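Local coordinates for protein tannase (Lactobacillus plantarum, PDB 3WA7) that probably hydrolyses galloyl ester bonds of hydrolysable tannins, as a serine esterase of the alpha/beta-hydrolase fold, at residues 130-135 / 392-397; 214-219 / 345-350; 356-361 / 369-374. All coordinates share one frame; numbering follows the deposited sequence.

Overall arrangement
Contact 3 lies between the other two. Its centre is about 14 Å from that of contact 1 and about 12 Å from that of contact 2. Contacts 1 and 2 do not touch, and their centres are about 21 Å apart. Contact 3 packs on contact 1, with Ile-394 CD1 3.5 Å from Phe-361 CZ. It meets contact 2 through Asp-349, whose carboxylate binds His-370 and Thr-372. Contacts 2 and 3 follow in series inside the loop closed by contact 1. Bound glycerol lies about 4 Å from the Phe-348 side chain and about 3 Å from that of Glu-357. Glu-357 and Tyr-216 lie near, without touching, the probable triad of Ser-163, His-451 and Asp-419.

Contact 1: 130-135 / 392-397; sequences PAFIVD and QAINPL
The first torsions of Phe-132 and Ile-394 are similar. CG of Phe-132 (chi1 76°) and CG1 of Ile-394 (chi1 66°) each sit between the backbone N and the carbonyl carbon. In Ile-394 this puts CG2 beside its own backbone N, turned toward Pro-130 and the Phe-132 ring. CG2 lies 4.0 Å from Pro-130 CB. It also meets Phe-132 CE2 at 4.2 Å, and more loosely Ile-133 CG2 at 4.5 Å. CB of Ile-394 comes to the edge of the Phe-132 ring, near its plane, 4.2 Å from CZ. The two side chains cross at about a right angle. One face of the ring carries CB of its neighbour Ile-133. No hydrogen bond joins the segments, so the contact is apolar.

The polar bonds lie within each segment. Pro-130 is the N-cap residue of its helix, and its O accepts from Val-134 N at 3.0 Å. Asn-395 OD1 takes Leu-397 N at 3.1 Å in a capping bond, with the donor well above the carbonyl plane. Leu-171 of helix 164-174 touches Phe-132, Ile-133 and Ile-394 alike, and Tyr-78 packs edge-to-face with Phe-132. Phe-132 lies near the probable nucleophile elbow around Ser-163 without touching it. The contact thus joins the end of helix 388-393 to a helix flanking the central sheet, as part of the apolar core of an alpha/beta-hydrolase fold.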
loop_
_atom_site.group_PDB
_atom_site.type_symbol
_atom_site.label_atom_id
_atom_site.label_comp_id
_atom_site.label_asym_id
_atom_site.label_seq_id
_atom_site.Cartn_x
_atom_site.Cartn_y
_atom_site.Cartn_z
ATOM N N PRO A 130 15.465 3.468 -2.275
ATOM C CA PRO A 130 14.465 2.417 -2.047
ATOM C C PRO A 130 14.536 1.749 -0.669
ATOM O O PRO A 130 14.183 0.574 -0.529
ATOM C CB PRO A 130 14.789 1.425 -3.150
ATOM C CG PRO A 130 16.302 1.427 -3.103
ATOM C CD PRO A 130 16.666 2.900 -2.923
ATOM N N ALA A 131 14.977 2.491 0.341
ATOM C CA ALA A 131 15.121 1.944 1.690
ATOM C C ALA A 131 13.920 1.149 2.193
ATOM O O ALA A 131 14.084 0.061 2.746
ATOM C CB ALA A 131 15.443 3.066 2.677
ATOM N N PHE A 132 12.717 1.681 1.999
ATOM C CA PHE A 132 11.521 0.999 2.483
ATOM C C PHE A 132 11.349 -0.423 1.953
ATOM O O PHE A 132 11.039 -1.343 2.722
ATOM C CB PHE A 132 10.265 1.847 2.196
ATOM C CG PHE A 132 9.812 1.828 0.760
ATOM C CD1 PHE A 132 8.724 1.051 0.371
ATOM C CD2 PHE A 132 10.452 2.609 -0.199
ATOM C CE1 PHE A 132 8.273 1.051 -0.950
ATOM C CE2 PHE A 132 10.014 2.619 -1.525
ATOM C CZ PHE A 132 8.922 1.840 -1.903
ATOM N N ILE A 133 11.563 -0.613 0.655
ATOM C CA ILE A 133 11.408 -1.933 0.061
ATOM C C ILE A 133 12.623 -2.821 0.327
ATOM O O ILE A 133 12.501 -4.041 0.398
ATOM C CB ILE A 133 11.115 -1.830 -1.461
ATOM C CG1 ILE A 133 10.862 -3.223 -2.043
ATOM C CG2 ILE A 133 12.259 -1.134 -2.174
ATOM C CD1 ILE A 133 9.634 -3.918 -1.478
ATOM N N VAL A 134 13.797 -2.212 0.489
ATOM C CA VAL A 134 14.989 -2.991 0.802
ATOM C C VAL A 134 14.774 -3.611 2.186
ATOM O O VAL A 134 15.078 -4.788 2.402
ATOM C CB VAL A 134 16.261 -2.108 0.810
ATOM C CG1 VAL A 134 17.429 -2.861 1.446
ATOM C CG2 VAL A 134 16.626 -1.725 -0.616
ATOM N N ASP A 135 14.230 -2.827 3.115
ATOM C CA ASP A 135 13.977 -3.335 4.464
ATOM C C ASP A 135 12.900 -4.415 4.469
ATOM O O ASP A 135 13.022 -5.409 5.179
ATOM C CB ASP A 135 13.562 -2.208 5.415
ATOM C CG ASP A 135 14.744 -1.391 5.905
ATOM O OD1 ASP A 135 15.901 -1.823 5.707
ATOM O OD2 ASP A 135 14.514 -0.320 6.501
ATOM N N GLN A 392 11.406 3.437 -11.653
ATOM C CA GLN A 392 10.849 2.215 -12.223
ATOM C C GLN A 392 10.931 1.035 -11.249
ATOM O O GLN A 392 9.988 0.242 -11.124
ATOM C CB GLN A 392 11.598 1.869 -13.513
ATOM C CG GLN A 392 11.144 0.589 -14.185
ATOM C CD GLN A 392 11.963 0.267 -15.419
ATOM O OE1 GLN A 392 11.966 1.023 -16.392
ATOM N NE2 GLN A 392 12.669 -0.855 -15.382
ATOM N N ALA A 393 12.059 0.935 -10.554
ATOM C CA ALA A 393 12.293 -0.143 -9.603
ATOM C C ALA A 393 11.294 -0.197 -8.448
ATOM O O ALA A 393 10.995 -1.281 -7.939
ATOM C CB ALA A 393 13.716 -0.043 -9.049
ATOM N N ILE A 394 10.776 0.952 -8.022
ATOM C CA ILE A 394 9.829 0.939 -6.912
ATOM C C ILE A 394 8.366 1.016 -7.341
ATOM O O ILE A 394 7.479 1.218 -6.511
ATOM C CB ILE A 394 10.112 2.064 -5.883
ATOM C CG1 ILE A 394 9.863 3.438 -6.502
ATOM C CG2 ILE A 394 11.538 1.943 -5.365
ATOM C CD1 ILE A 394 9.849 4.551 -5.466
ATOM N N ASN A 395 8.122 0.847 -8.636
ATOM C CA ASN A 395 6.760 0.860 -9.164
ATOM C C ASN A 395 6.371 -0.606 -9.380
ATOM O O ASN A 395 6.966 -1.295 -10.206
ATOM C CB ASN A 395 6.710 1.612 -10.500
ATOM C CG ASN A 395 5.289 1.794 -11.019
ATOM O OD1 ASN A 395 4.371 1.078 -10.619
ATOM N ND2 ASN A 395 5.106 2.750 -11.929
ATOM N N PRO A 396 5.378 -1.104 -8.628
ATOM C CA PRO A 396 4.956 -2.500 -8.782
ATOM C C PRO A 396 4.645 -2.889 -10.230
ATOM O O PRO A 396 4.934 -4.004 -10.656
ATOM C CB PRO A 396 3.721 -2.587 -7.885
ATOM C CG PRO A 396 4.027 -1.601 -6.801
ATOM C CD PRO A 396 4.588 -0.430 -7.582
ATOM N N LEU A 397 4.063 -1.959 -10.981
ATOM C CA LEU A 397 3.694 -2.216 -12.369
ATOM C C LEU A 397 4.856 -2.619 -13.277
ATOM O O LEU A 397 4.672 -3.395 -14.215
ATOM C CB LEU A 397 3.003 -0.983 -12.962
ATOM C CG LEU A 397 1.765 -0.437 -12.246
ATOM C CD1 LEU A 397 1.178 0.696 -13.079
ATOM C CD2 LEU A 397 0.730 -1.536 -12.046
#

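Contact 2: 214-219 / 345-350; sequences MAYEWQ and VPAFDQ
The Tyr-216 ring carries the methyl of Ala-347 over one face. CB of Ala-347 is 4.0 Å from the ring centroid and 26° off the normal, a CH-pi contact. It is shifted toward the rim, and the closest ring atom is Tyr-216 CD2 at 3.6 Å. At the edge of the same ring, in its plane, lies Glu-217 OE2. The Phe-348 ring turns its own edge to Tyr-216, with CE1 of Phe-348 4.2 Å from CD1 of Tyr-216.

Glu-217 is bent at chi2 (-44°), which carries its carboxylate back toward the loop. There OE2 packs closely on Val-345 CG2 at 3.3 Å. One water bridges the segments. It donates to Glu-217 OE2 at 2.8 Å and accepts from Ala-347 N at 2.8 Å, so a buried backbone N-H is satisfied across the interface. OE1 of Glu-217 is held by Arg-341 in a salt bridge and by Ser-258 OG. These partners probably favour a charged carboxylate. The hydroxyl of Tyr-216 bonds Arg-420 O, next in the chain to the presumed triad residue Asp-419.

Helix 209-220 follows strand 199-203 of the main sheet. Helix 252-271 packs against it through Leu-261 and Phe-265, and helix 291-309 covers Trp-218. Residues 345-350, in the loop between helices 332-339 and 356-360, pack on helix 209-220 at Tyr-216 and Glu-217.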
loop_
_atom_site.group_PDB
_atom_site.type_symbol
_atom_site.label_atom_id
_atom_site.label_comp_id
_atom_site.label_asym_id
_atom_site.label_seq_id
_atom_site.Cartn_x
_atom_site.Cartn_y
_atom_site.Cartn_z
HETATM N N MSE A 214 -0.936 12.674 -13.354
HETATM C CA MSE A 214 -1.799 12.643 -14.529
HETATM C C MSE A 214 -3.138 11.991 -14.196
HETATM O O MSE A 214 -4.188 12.451 -14.640
HETATM C CB MSE A 214 -1.138 11.868 -15.671
HETATM C CG MSE A 214 0.014 12.594 -16.327
HETATM SE SE MSE A 214 0.688 11.572 -17.825
HETATM C CE MSE A 214 1.517 10.154 -16.849
ATOM N N ALA A 215 -3.099 10.912 -13.418
ATOM C CA ALA A 215 -4.328 10.219 -13.051
ATOM C C ALA A 215 -5.208 11.098 -12.171
ATOM O O ALA A 215 -6.431 11.121 -12.324
ATOM C CB ALA A 215 -4.004 8.911 -12.321
ATOM N N TYR A 216 -4.585 11.828 -11.253
ATOM C CA TYR A 216 -5.341 12.678 -10.345
ATOM C C TYR A 216 -6.094 13.770 -11.090
ATOM O O TYR A 216 -7.247 14.064 -10.770
ATOM C CB TYR A 216 -4.420 13.321 -9.304
ATOM C CG TYR A 216 -5.121 13.610 -7.991
ATOM C CD1 TYR A 216 -5.423 12.577 -7.103
ATOM C CD2 TYR A 216 -5.517 14.906 -7.655
ATOM C CE1 TYR A 216 -6.106 12.822 -5.909
ATOM C CE2 TYR A 216 -6.203 15.164 -6.461
ATOM C CZ TYR A 216 -6.493 14.119 -5.598
ATOM O OH TYR A 216 -7.175 14.363 -4.426
ATOM N N GLU A 217 -5.444 14.374 -12.078
ATOM C CA GLU A 217 -6.081 15.435 -12.841
ATOM C C GLU A 217 -7.104 14.909 -13.841
ATOM O O GLU A 217 -8.066 15.603 -14.165
ATOM C CB GLU A 217 -5.024 16.299 -13.525
ATOM C CG GLU A 217 -4.128 17.008 -12.520
ATOM C CD GLU A 217 -4.918 17.615 -11.369
ATOM O OE1 GLU A 217 -5.880 18.366 -11.631
ATOM O OE2 GLU A 217 -4.580 17.344 -10.199
ATOM N N TRP A 218 -6.906 13.693 -14.340
ATOM C CA TRP A 218 -7.896 13.122 -15.240
ATOM C C TRP A 218 -9.186 13.034 -14.425
ATOM O O TRP A 218 -10.278 13.311 -14.920
ATOM C CB TRP A 218 -7.499 11.713 -15.687
ATOM C CG TRP A 218 -8.660 10.951 -16.270
ATOM C CD1 TRP A 218 -9.198 11.100 -17.519
ATOM C CD2 TRP A 218 -9.481 9.993 -15.591
ATOM N NE1 TRP A 218 -10.308 10.297 -17.656
ATOM C CE2 TRP A 218 -10.503 9.608 -16.486
ATOM C CE3 TRP A 218 -9.455 9.427 -14.309
ATOM C CZ2 TRP A 218 -11.494 8.682 -16.142
ATOM C CZ3 TRP A 218 -10.444 8.503 -13.964
ATOM C CH2 TRP A 218 -11.448 8.142 -14.880
ATOM N N GLN A 219 -9.043 12.657 -13.159
ATOM C CA GLN A 219 -10.194 12.515 -12.279
ATOM C C GLN A 219 -10.788 13.819 -11.750
ATOM O O GLN A 219 -12.009 13.999 -11.764
ATOM C CB GLN A 219 -9.834 11.621 -11.095
ATOM C CG GLN A 219 -11.000 11.367 -10.143
ATOM C CD GLN A 219 -10.677 10.298 -9.121
ATOM O OE1 GLN A 219 -10.218 9.214 -9.474
ATOM N NE2 GLN A 219 -10.924 10.593 -7.849
ATOM N N VAL A 345 -2.460 20.812 -7.355
ATOM C CA VAL A 345 -1.759 20.395 -8.569
ATOM C C VAL A 345 -0.310 20.885 -8.652
ATOM O O VAL A 345 -0.045 22.078 -8.507
ATOM C CB VAL A 345 -2.508 20.913 -9.823
ATOM C CG1 VAL A 345 -1.880 20.344 -11.087
ATOM C CG2 VAL A 345 -3.978 20.546 -9.739
ATOM N N PRO A 346 0.651 19.966 -8.859
ATOM C CA PRO A 346 0.466 18.519 -9.009
ATOM C C PRO A 346 0.191 17.933 -7.626
ATOM O O PRO A 346 0.677 18.459 -6.624
ATOM C CB PRO A 346 1.808 18.050 -9.573
ATOM C CG PRO A 346 2.345 19.271 -10.273
ATOM C CD PRO A 346 2.003 20.359 -9.297
ATOM N N ALA A 347 -0.578 16.852 -7.569
ATOM C CA ALA A 347 -0.916 16.234 -6.289
ATOM C C ALA A 347 0.232 15.468 -5.633
ATOM O O ALA A 347 0.265 15.330 -4.407
ATOM C CB ALA A 347 -2.123 15.301 -6.462
ATOM N N PHE A 348 1.168 14.974 -6.439
ATOM C CA PHE A 348 2.287 14.202 -5.911
ATOM C C PHE A 348 3.648 14.851 -6.135
ATOM O O PHE A 348 4.418 15.023 -5.191
ATOM C CB PHE A 348 2.267 12.787 -6.503
ATOM C CG PHE A 348 1.020 12.014 -6.160
ATOM C CD1 PHE A 348 -0.176 12.266 -6.828
ATOM C CD2 PHE A 348 1.024 11.088 -5.120
ATOM C CE1 PHE A 348 -1.355 11.610 -6.462
ATOM C CE2 PHE A 348 -0.148 10.427 -4.744
ATOM C CZ PHE A 348 -1.339 10.690 -5.417
ATOM N N ASP A 349 3.956 15.210 -7.376
ATOM C CA ASP A 349 5.238 15.846 -7.636
ATOM C C ASP A 349 5.064 17.361 -7.577
ATOM O O ASP A 349 4.907 18.023 -8.605
ATOM C CB ASP A 349 5.788 15.427 -9.002
ATOM C CG ASP A 349 7.264 15.757 -9.154
ATOM O OD1 ASP A 349 7.780 16.545 -8.336
ATOM O OD2 ASP A 349 7.905 15.232 -10.086
ATOM N N GLN A 350 5.076 17.904 -6.362
ATOM C CA GLN A 350 4.915 19.343 -6.176
ATOM C C GLN A 350 6.065 20.118 -6.805
ATOM O O GLN A 350 7.220 19.697 -6.739
ATOM C CB GLN A 350 4.793 19.668 -4.688
ATOM C CG GLN A 350 3.379 19.579 -4.150
ATOM C CD GLN A 350 2.564 20.808 -4.495
ATOM O OE1 GLN A 350 2.882 21.916 -4.062
ATOM N NE2 GLN A 350 1.509 20.623 -5.282
HETATM O O HOH W 1 -2.039 16.286 -9.858
#

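Contact 3: 356-361 / 369-374; sequences PENNLF and KHFTAL
Asn-358 and Lys-369 are joined by two hydrogen bonds. Lys-369 N donates to Asn-358 O at 3.0 Å. In return, Asn-358 ND2 donates to Lys-369 O at 3.0 Å, nearly straight at 169°. That acceptor lies close to the amide plane of Asn-358. Beside this pair, Phe-371 packs on Phe-361. The rings are tilted 29° from parallel and strongly displaced, so little of one covers the other. CB of Phe-371 sits over the face of Phe-361, 4.0 Å from the centroid, while CD2 of Phe-371 meets Phe-361 CD1 at 3.4 Å. The chi1 of 45° places the Phe-371 ring between its own backbone N and carbonyl carbon. From there its CZ reaches Glu-357 CB at 3.6 Å. The stem of Lys-369 runs past the end of the helix, with CD 3.3 Å from Phe-361 O, and its NZ pairs with Asp-363.

Asp-349 forms the next shell. Its OD1 accepts from Asn-358 ND2 and binds His-370 ND1; its OD2 binds Phe-371 N and Thr-372 OG1. Leu-209 touches Glu-357, Phe-361 and Phe-371. Replacing Phe-371 with an alanine would keep CB over the Phe-361 face but would probably open a gap beside Phe-361 CD1 and Glu-357 CB.

Thr-372 is the N-cap of helix 373-377. The contact ties short helix 356-360 to the segment leading into that helix. Glu-357 lies near the presumed triad, and its OE2 bonds a glycerol, probably from the crystallisation liquor; this is consistent with a place beside the substrate pocket.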
loop_
_atom_site.group_PDB
_atom_site.type_symbol
_atom_site.label_atom_id
_atom_site.label_comp_id
_atom_site.label_asym_id
_atom_site.label_seq_id
_atom_site.Cartn_x
_atom_site.Cartn_y
_atom_site.Cartn_z
ATOM N N PRO A 356 5.231 14.447 0.291
ATOM C CA PRO A 356 5.896 13.303 0.921
ATOM C C PRO A 356 6.681 12.530 -0.134
ATOM O O PRO A 356 7.782 12.041 0.123
ATOM C CB PRO A 356 4.731 12.488 1.475
ATOM C CG PRO A 356 3.720 13.541 1.808
ATOM C CD PRO A 356 3.788 14.446 0.595
ATOM N N GLU A 357 6.107 12.424 -1.330
ATOM C CA GLU A 357 6.768 11.711 -2.411
ATOM C C GLU A 357 8.044 12.427 -2.865
ATOM O O GLU A 357 9.016 11.776 -3.247
ATOM C CB GLU A 357 5.812 11.526 -3.597
ATOM C CG GLU A 357 4.635 10.580 -3.331
ATOM C CD GLU A 357 3.550 11.199 -2.466
ATOM O OE1 GLU A 357 3.385 12.434 -2.503
ATOM O OE2 GLU A 357 2.842 10.446 -1.763
ATOM N N ASN A 358 8.050 13.758 -2.831
ATOM C CA ASN A 358 9.250 14.503 -3.225
ATOM C C ASN A 358 10.394 14.123 -2.277
ATOM O O ASN A 358 11.529 13.899 -2.705
ATOM C CB ASN A 358 9.009 16.020 -3.144
ATOM C CG ASN A 358 8.151 16.548 -4.288
ATOM O OD1 ASN A 358 7.129 17.196 -4.063
ATOM N ND2 ASN A 358 8.572 16.280 -5.519
ATOM N N ASN A 359 10.071 14.049 -0.988
ATOM C CA ASN A 359 11.030 13.707 0.062
ATOM C C ASN A 359 11.467 12.246 -0.072
ATOM O O ASN A 359 12.622 11.911 0.182
ATOM C CB ASN A 359 10.379 13.954 1.428
ATOM C CG ASN A 359 11.350 13.839 2.589
ATOM O OD1 ASN A 359 10.936 13.555 3.713
ATOM N ND2 ASN A 359 12.636 14.083 2.336
ATOM N N LEU A 360 10.537 11.379 -0.466
ATOM C CA LEU A 360 10.848 9.963 -0.665
ATOM C C LEU A 360 11.939 9.817 -1.722
ATOM O O LEU A 360 12.849 8.997 -1.583
ATOM C CB LEU A 360 9.603 9.196 -1.139
ATOM C CG LEU A 360 9.863 7.807 -1.734
ATOM C CD1 LEU A 360 10.347 6.856 -0.635
ATOM C CD2 LEU A 360 8.582 7.276 -2.385
ATOM N N PHE A 361 11.841 10.618 -2.780
ATOM C CA PHE A 361 12.807 10.553 -3.870
ATOM C C PHE A 361 14.084 11.365 -3.686
ATOM O O PHE A 361 14.872 11.519 -4.623
ATOM C CB PHE A 361 12.130 10.920 -5.194
ATOM C CG PHE A 361 11.329 9.792 -5.795
ATOM C CD1 PHE A 361 9.938 9.842 -5.829
ATOM C CD2 PHE A 361 11.970 8.678 -6.327
ATOM C CE1 PHE A 361 9.198 8.798 -6.391
ATOM C CE2 PHE A 361 11.243 7.629 -6.891
ATOM C CZ PHE A 361 9.854 7.690 -6.923
ATOM N N LYS A 369 13.440 15.465 -4.430
ATOM C CA LYS A 369 13.629 15.540 -5.876
ATOM C C LYS A 369 12.298 15.416 -6.602
ATOM O O LYS A 369 11.290 15.011 -6.020
ATOM C CB LYS A 369 14.526 14.401 -6.377
ATOM C CG LYS A 369 15.984 14.436 -5.950
ATOM C CD LYS A 369 16.755 13.339 -6.679
ATOM C CE LYS A 369 18.213 13.263 -6.242
ATOM N NZ LYS A 369 18.949 12.184 -6.975
ATOM N N HIS A 370 12.300 15.783 -7.878
ATOM C CA HIS A 370 11.109 15.625 -8.697
ATOM C C HIS A 370 11.235 14.211 -9.252
ATOM O O HIS A 370 12.319 13.619 -9.206
ATOM C CB HIS A 370 11.094 16.641 -9.840
ATOM C CG HIS A 370 10.857 18.047 -9.391
ATOM N ND1 HIS A 370 9.717 18.429 -8.719
ATOM C CD2 HIS A 370 11.618 19.161 -9.508
ATOM C CE1 HIS A 370 9.785 19.720 -8.441
ATOM N NE2 HIS A 370 10.928 20.187 -8.909
ATOM N N PHE A 371 10.136 13.659 -9.754
ATOM C CA PHE A 371 10.157 12.313 -10.311
ATOM C C PHE A 371 9.320 12.223 -11.581
ATOM O O PHE A 371 8.923 11.137 -12.012
ATOM C CB PHE A 371 9.692 11.290 -9.265
ATOM C CG PHE A 371 8.465 11.703 -8.497
ATOM C CD1 PHE A 371 7.202 11.254 -8.877
ATOM C CD2 PHE A 371 8.575 12.527 -7.378
ATOM C CE1 PHE A 371 6.067 11.618 -8.149
ATOM C CE2 PHE A 371 7.450 12.897 -6.646
ATOM C CZ PHE A 371 6.192 12.440 -7.032
ATOM N N THR A 372 9.067 13.388 -12.171
ATOM C CA THR A 372 8.314 13.505 -13.417
ATOM C C THR A 372 8.962 14.626 -14.218
ATOM O O THR A 372 9.438 15.608 -13.647
ATOM C CB THR A 372 6.832 13.874 -13.177
ATOM O OG1 THR A 372 6.749 15.164 -12.555
ATOM C CG2 THR A 372 6.162 12.831 -12.294
ATOM N N ALA A 373 8.989 14.478 -15.537
ATOM C CA ALA A 373 9.586 15.495 -16.395
ATOM C C ALA A 373 8.840 16.822 -16.256
ATOM O O ALA A 373 9.449 17.892 -16.242
ATOM C CB ALA A 373 9.562 15.026 -17.849
ATOM N N LEU A 374 7.520 16.746 -16.141
ATOM C CA LEU A 374 6.694 17.942 -16.014
ATOM C C LEU A 374 7.091 18.836 -14.838
ATOM O O LEU A 374 7.309 20.039 -15.008
ATOM C CB LEU A 374 5.226 17.551 -15.860
ATOM C CG LEU A 374 4.281 18.728 -15.628
ATOM C CD1 LEU A 374 4.027 19.438 -16.942
ATOM C CD2 LEU A 374 2.982 18.231 -15.034
#